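Local structure of sulfurtransferase (Azotobacter vinelandii, 1E0C) at residues F98-L101 against L102-G106; G115-T118 against A119-A122; G219-P222 against D223-I226. The protein probably transfers sulfane sulfur from thiosulfate to cyanide, as a rhodanese built from two rhodanese-like domains. All blocks are in the same frame, centred on the assembly; numbering follows the deposited sequence.

How the contacts relate
The three contacts follow one another along the chain, two in the N-terminal rhodanese-like domain and one in the C-terminal domain. Contact 1 covers the last turns of helix 93-104 and the residues that end it; this helix crosses over between the parallel strands 83-87 and 110-113. Contact 2 comes after strand 110-113, in helix 116-122; the centres of contacts 1 and 2 are about 23 Å apart. Contact 3 leads into strand 225-228 of the second parallel sheet, with its centre about 21 Å from that of contact 1 and about 29 Å from that of contact 2. None touches another, but contact 1 meets the second domain through W100 and D103, so the segments sample both halves and their junction.

Contact 1 of 3, residues F98-L101 against L102-G106; sequences FIWL and LDVIG
One face of the W100 indole carries CG2 of V104, a CH-pi contact in which the methyl lies 4.1 Å from the centroid of the five-membered ring and 21° off its normal. The methyl sits toward the rim, with CG2 of V104 3.9 Å from NE1 of W100, and the two side chains run side by side in the same direction. At its edge the indole is tied outside the segments, NE1 giving a hydrogen bond to T148, while H233 and Y240 make edge-to-face ring contacts with it. The second flat group, the F98 ring, meets L102 at an oblique angle: CE2 of F98 comes to 3.8 Å from CG of L102. Having CG anti to the backbone N (chi1 -175°) brings the F98 ring along the helix to L102 in the next turn. Y84 and V86 of strand 83-87 and L76 of helix 66-76 also touch F98.

Beneath these side chains runs the ordinary helical ladder. L102 N bonds to F98 O at 2.8 Å, and the same step is repeated from D103 to I99, from V104 to W100 and from I105 to L101. D103 holds its carboxylate beyond this ladder, OD1 bonded to the hydroxyl of Y110 and OD2 to that of Y240, so both oxygens have partners. The helix closes in a Schellman motif, one of whose two bonds back into the last turn is G106 N to D103 O at 3.0 Å. G106 has positive phi (83°), where a CB would collide with the carbonyl oxygen of I105, which favours glycine. The motif ends the helix of a beta-alpha-beta crossover between strands 83-87 and 110-113 in the rhodanese fold.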
loop_
_atom_site.group_PDB
_atom_site.type_symbol
_atom_site.label_atom_id
_atom_site.label_comp_id
_atom_site.label_asym_id
_atom_site.label_seq_id
_atom_site.Cartn_x
_atom_site.Cartn_y
_atom_site.Cartn_z
ATOM N N PHE A 98 1.486 2.795 -2.208
ATOM C CA PHE A 98 1.546 3.406 -3.544
ATOM C C PHE A 98 0.416 2.894 -4.413
ATOM O O PHE A 98 -0.213 3.622 -5.183
ATOM C CB PHE A 98 2.923 3.134 -4.167
ATOM C CG PHE A 98 3.078 3.842 -5.490
ATOM C CD1 PHE A 98 3.533 5.156 -5.524
ATOM C CD2 PHE A 98 2.757 3.204 -6.674
ATOM C CE1 PHE A 98 3.670 5.798 -6.746
ATOM C CE2 PHE A 98 2.874 3.855 -7.885
ATOM C CZ PHE A 98 3.340 5.158 -7.917
ATOM N N ILE A 99 0.026 1.625 -4.225
ATOM C CA ILE A 99 -1.119 1.092 -4.967
ATOM C C ILE A 99 -2.409 1.747 -4.525
ATOM O O ILE A 99 -3.286 2.044 -5.347
ATOM C CB ILE A 99 -1.165 -0.449 -4.840
ATOM C CG1 ILE A 99 -0.109 -1.009 -5.807
ATOM C CG2 ILE A 99 -2.543 -0.991 -5.173
ATOM C CD1 ILE A 99 0.242 -2.460 -5.617
ATOM N N TRP A 100 -2.516 2.060 -3.230
ATOM C CA TRP A 100 -3.686 2.844 -2.783
ATOM C C TRP A 100 -3.670 4.207 -3.467
ATOM O O TRP A 100 -4.699 4.678 -3.952
ATOM C CB TRP A 100 -3.679 2.942 -1.262
ATOM C CG TRP A 100 -4.481 4.078 -0.708
ATOM C CD1 TRP A 100 -5.833 4.173 -0.590
ATOM C CD2 TRP A 100 -3.944 5.312 -0.201
ATOM N NE1 TRP A 100 -6.178 5.379 -0.027
ATOM C CE2 TRP A 100 -5.032 6.094 0.223
ATOM C CE3 TRP A 100 -2.647 5.812 -0.056
ATOM C CZ2 TRP A 100 -4.868 7.370 0.759
ATOM C CZ3 TRP A 100 -2.478 7.067 0.496
ATOM C CH2 TRP A 100 -3.584 7.833 0.898
ATOM N N LEU A 101 -2.481 4.800 -3.659
ATOM C CA LEU A 101 -2.422 6.071 -4.396
ATOM C C LEU A 101 -2.829 5.892 -5.847
ATOM O O LEU A 101 -3.458 6.757 -6.458
ATOM C CB LEU A 101 -1.042 6.710 -4.292
ATOM C CG LEU A 101 -0.693 7.404 -2.974
ATOM C CD1 LEU A 101 0.732 7.946 -3.027
ATOM C CD2 LEU A 101 -1.676 8.542 -2.682
ATOM N N LEU A 102 -2.462 4.759 -6.458
ATOM C CA LEU A 102 -2.917 4.481 -7.819
ATOM C C LEU A 102 -4.434 4.410 -7.884
ATOM O O LEU A 102 -5.057 4.908 -8.824
ATOM C CB LEU A 102 -2.301 3.181 -8.327
ATOM C CG LEU A 102 -0.793 3.212 -8.617
ATOM C CD1 LEU A 102 -0.352 1.825 -9.081
ATOM C CD2 LEU A 102 -0.486 4.245 -9.707
ATOM N N ASP A 103 -5.069 3.849 -6.839
ATOM C CA ASP A 103 -6.537 3.880 -6.819
ATOM C C ASP A 103 -7.038 5.318 -6.657
ATOM O O ASP A 103 -8.014 5.708 -7.291
ATOM C CB ASP A 103 -7.065 3.039 -5.648
ATOM C CG ASP A 103 -6.916 1.551 -5.943
ATOM O OD1 ASP A 103 -6.873 1.198 -7.136
ATOM O OD2 ASP A 103 -6.860 0.784 -4.963
ATOM N N VAL A 104 -6.332 6.100 -5.851
ATOM C CA VAL A 104 -6.697 7.503 -5.654
ATOM C C VAL A 104 -6.649 8.283 -6.961
ATOM O O VAL A 104 -7.542 9.096 -7.210
ATOM C CB VAL A 104 -5.832 8.178 -4.590
ATOM C CG1 VAL A 104 -6.061 9.692 -4.553
ATOM C CG2 VAL A 104 -6.128 7.606 -3.200
ATOM N N ILE A 105 -5.672 8.011 -7.830
ATOM C CA ILE A 105 -5.622 8.723 -9.107
ATOM C C ILE A 105 -6.405 8.051 -10.209
ATOM O O ILE A 105 -6.429 8.522 -11.352
ATOM C CB ILE A 105 -4.183 9.020 -9.551
ATOM C CG1 ILE A 105 -3.480 7.761 -10.067
ATOM C CG2 ILE A 105 -3.406 9.637 -8.398
ATOM C CD1 ILE A 105 -2.169 8.076 -10.777
ATOM N N GLY A 106 -7.108 6.960 -9.901
ATOM C CA GLY A 106 -7.982 6.323 -10.871
ATOM C C GLY A 106 -7.248 5.378 -11.809
ATOM O O GLY A 106 -7.819 4.982 -12.831
#

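Contact 2 of 3, residues G115-T118 against A119-A122; sequences GGLT and AWLA
L117 reaches along the helix to L121, one turn further on. Its CB leaves the backbone away from that turn, but chi1 of -172° sets CG anti to the backbone N and brings the branch point back over L121, with CG of L117 3.7 Å from CD1 of L121. Beyond it the two methyls part: CD2 of L117 lies 3.9 Å from CD1 of L121, while CD1 of L117 meets CG of L121 and, more loosely and obliquely, CD1 of the W120 indole at 4.4 Å. R35 of helix 33-38 touches both leucines. Cut back to an alanine, L117 would lose both methyls and is likely to open a gap beside L121, whose isobutyl group could then turn more freely.

These residues make up the short helix 116-122, which follows strand 110-113 in the rhodanese fold. Two glycines with positive phi lead the chain in. A side chain on G115 would clash with CB of A119, and that methyl instead packs 3.8 Å from CA of G115. A119 N bonds to G115 O at 3.0 Å from above the carbonyl plane, 58° out of it, and W120 N bonds to G116 O. L121 N to L117 O is a nearly straight bond of 2.8 Å (168° at the hydrogen). The W120 side chain packs on P13, L16 and Q17 of helix 13-17, and its NE1 is bonded to the carbonyl oxygen of P126.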
loop_
_atom_site.group_PDB
_atom_site.type_symbol
_atom_site.label_atom_id
_atom_site.label_comp_id
_atom_site.label_asym_id
_atom_site.label_seq_id
_atom_site.Cartn_x
_atom_site.Cartn_y
_atom_site.Cartn_z
ATOM N N GLY A 115 6.822 -10.038 -2.614
ATOM C CA GLY A 115 8.088 -10.061 -1.900
ATOM C C GLY A 115 9.040 -8.957 -2.363
ATOM O O GLY A 115 10.148 -8.823 -1.838
ATOM N N GLY A 116 8.616 -8.170 -3.339
ATOM C CA GLY A 116 9.380 -7.032 -3.815
ATOM C C GLY A 116 10.842 -7.353 -4.075
ATOM O O GLY A 116 11.210 -8.394 -4.622
ATOM N N LEU A 117 11.716 -6.425 -3.693
ATOM C CA LEU A 117 13.153 -6.612 -3.929
ATOM C C LEU A 117 13.711 -7.778 -3.137
ATOM O O LEU A 117 14.717 -8.382 -3.517
ATOM C CB LEU A 117 13.898 -5.317 -3.575
ATOM C CG LEU A 117 15.385 -5.295 -3.960
ATOM C CD1 LEU A 117 15.537 -5.145 -5.467
ATOM C CD2 LEU A 117 16.085 -4.143 -3.247
ATOM N N THR A 118 13.159 -8.038 -1.949
ATOM C CA THR A 118 13.627 -9.172 -1.148
ATOM C C THR A 118 13.545 -10.458 -1.972
ATOM O O THR A 118 14.536 -11.179 -2.074
ATOM C CB THR A 118 12.760 -9.329 0.118
ATOM O OG1 THR A 118 12.589 -8.022 0.692
ATOM C CG2 THR A 118 13.452 -10.225 1.137
ATOM N N ALA A 119 12.406 -10.695 -2.601
ATOM C CA ALA A 119 12.219 -11.902 -3.408
ATOM C C ALA A 119 13.062 -11.849 -4.676
ATOM O O ALA A 119 13.657 -12.848 -5.088
ATOM C CB ALA A 119 10.741 -12.071 -3.743
ATOM N N TRP A 120 13.149 -10.673 -5.287
ATOM C CA TRP A 120 13.994 -10.473 -6.462
ATOM C C TRP A 120 15.444 -10.835 -6.145
ATOM O O TRP A 120 16.063 -11.617 -6.874
ATOM C CB TRP A 120 13.929 -9.004 -6.913
ATOM C CG TRP A 120 14.564 -8.741 -8.248
ATOM C CD1 TRP A 120 15.844 -8.325 -8.476
ATOM C CD2 TRP A 120 13.932 -8.830 -9.530
ATOM N NE1 TRP A 120 16.051 -8.178 -9.832
ATOM C CE2 TRP A 120 14.889 -8.451 -10.496
ATOM C CE3 TRP A 120 12.650 -9.190 -9.962
ATOM C CZ2 TRP A 120 14.603 -8.457 -11.858
ATOM C CZ3 TRP A 120 12.362 -9.173 -11.309
ATOM C CH2 TRP A 120 13.345 -8.814 -12.253
ATOM N N LEU A 121 15.975 -10.291 -5.051
ATOM C CA LEU A 121 17.358 -10.569 -4.673
ATOM C C LEU A 121 17.546 -12.027 -4.261
ATOM O O LEU A 121 18.589 -12.632 -4.541
ATOM C CB LEU A 121 17.824 -9.665 -3.547
ATOM C CG LEU A 121 17.913 -8.159 -3.816
ATOM C CD1 LEU A 121 18.029 -7.403 -2.499
ATOM C CD2 LEU A 121 19.106 -7.850 -4.712
ATOM N N ALA A 122 16.543 -12.593 -3.589
ATOM C CA ALA A 122 16.668 -13.980 -3.134
ATOM C C ALA A 122 16.874 -14.912 -4.325
ATOM O O ALA A 122 17.486 -15.970 -4.179
ATOM C CB ALA A 122 15.468 -14.413 -2.315
#

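Contact 3 of 3, residues G219-P222 against D223-I226; sequences GITP and DKEI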
loop_
_atom_site.group_PDB
_atom_site.type_symbol
_atom_site.label_atom_id
_atom_site.label_comp_id
_atom_site.label_asym_id
_atom_site.label_seq_id
_atom_site.Cartn_x
_atom_site.Cartn_y
_atom_site.Cartn_z
ATOM N N GLY A 219 -12.663 -12.492 10.918
ATOM C CA GLY A 219 -13.902 -11.930 10.412
ATOM C C GLY A 219 -13.645 -10.913 9.303
ATOM O O GLY A 219 -14.536 -10.146 8.945
ATOM N N ILE A 220 -12.432 -10.932 8.754
ATOM C CA ILE A 220 -12.105 -10.033 7.633
ATOM C C ILE A 220 -12.417 -10.778 6.339
ATOM O O ILE A 220 -11.606 -11.549 5.828
ATOM C CB ILE A 220 -10.638 -9.593 7.687
ATOM C CG1 ILE A 220 -10.331 -8.838 8.982
ATOM C CG2 ILE A 220 -10.260 -8.750 6.471
ATOM C CD1 ILE A 220 -8.850 -8.758 9.317
ATOM N N THR A 221 -13.675 -10.701 5.923
ATOM C CA THR A 221 -14.208 -11.477 4.811
ATOM C C THR A 221 -14.742 -10.537 3.737
ATOM O O THR A 221 -15.046 -9.377 4.045
ATOM C CB THR A 221 -15.358 -12.387 5.305
ATOM O OG1 THR A 221 -16.321 -11.567 5.981
ATOM C CG2 THR A 221 -14.815 -13.417 6.287
ATOM N N PRO A 222 -14.751 -10.977 2.493
ATOM C CA PRO A 222 -15.030 -10.114 1.357
ATOM C C PRO A 222 -16.437 -9.573 1.278
ATOM O O PRO A 222 -16.674 -8.564 0.595
ATOM C CB PRO A 222 -14.677 -10.963 0.145
ATOM C CG PRO A 222 -14.759 -12.374 0.631
ATOM C CD PRO A 222 -14.291 -12.329 2.062
ATOM N N ASP A 223 -17.372 -10.152 2.031
ATOM C CA ASP A 223 -18.747 -9.689 2.084
ATOM C C ASP A 223 -18.897 -8.486 3.014
ATOM O O ASP A 223 -19.979 -7.935 3.145
ATOM C CB ASP A 223 -19.671 -10.812 2.610
ATOM C CG ASP A 223 -19.264 -11.230 4.008
ATOM O OD1 ASP A 223 -18.185 -11.853 4.138
ATOM O OD2 ASP A 223 -19.984 -10.917 4.980
ATOM N N LYS A 224 -17.801 -8.075 3.646
ATOM C CA LYS A 224 -17.810 -6.888 4.479
ATOM C C LYS A 224 -16.973 -5.787 3.809
ATOM O O LYS A 224 -16.002 -6.084 3.124
ATOM C CB LYS A 224 -17.190 -7.176 5.850
ATOM C CG LYS A 224 -18.026 -8.129 6.702
ATOM C CD LYS A 224 -17.300 -8.381 8.022
ATOM C CE LYS A 224 -18.137 -9.259 8.940
ATOM N NZ LYS A 224 -17.310 -9.813 10.048
ATOM N N GLU A 225 -17.331 -4.542 4.126
ATOM C CA GLU A 225 -16.402 -3.462 3.718
ATOM C C GLU A 225 -15.194 -3.598 4.649
ATOM O O GLU A 225 -15.392 -3.799 5.852
ATOM C CB GLU A 225 -17.090 -2.119 3.995
ATOM C CG GLU A 225 -16.141 -0.936 3.753
ATOM C CD GLU A 225 -16.850 0.361 4.129
ATOM O OE1 GLU A 225 -17.484 0.390 5.200
ATOM O OE2 GLU A 225 -16.787 1.308 3.326
ATOM N N ILE A 226 -13.991 -3.582 4.098
ATOM C CA ILE A 226 -12.775 -3.655 4.889
ATOM C C ILE A 226 -12.136 -2.262 4.965
ATOM O O ILE A 226 -11.774 -1.706 3.928
ATOM C CB ILE A 226 -11.728 -4.590 4.257
ATOM C CG1 ILE A 226 -12.357 -5.953 3.916
ATOM C CG2 ILE A 226 -10.543 -4.780 5.195
ATOM C CD1 ILE A 226 -13.059 -6.587 5.100
HETATM O O HOH W 1 -14.800 -6.409 0.539
#
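K224 stretches its side chain back alongside T221 to the carbonyl of G219, CG and CD each passing 3.9 Å from OG1 of T221. The turn it starts from is a type I beta turn, T221 to K224, in the connection that takes the chain from helix 211-217 into strand 225-228 of the C-terminal rhodanese-like domain. With CG anti to the carbonyl carbon (chi1 -67°) and the chain extended beyond it, NZ of K224 arrives 3.0 Å from O of G219, in the carbonyl plane and on a lone pair. The ammonium thereby grips the place where the helix ends, since G219, with positive phi, is the C-prime residue of a Schellman motif in which its own N reaches E216 and I220 N reaches L215.

K224 N to T221 O at 3.1 Å closes the turn. A second tie spans the corner: OG1 of T221 donates to OD1 of D223 at 2.6 Å, striking the carboxylate on its syn side but 30° out of plane. Both side chains take the position between backbone N and carbonyl carbon, which turns hydroxyl and carboxylate to each other across P222.

On the inner side the contact is apolar. I226 points its CB toward the loop and crosses I220 at about a right angle; A164 and W166 of strand 163-167 touch I226 and I220 respectively, so the pair packs against the neighbouring strand of the parallel sheet. CD1 of I226 rests 3.8 Å from CG2 of I220 and 3.6 Å from O of T221.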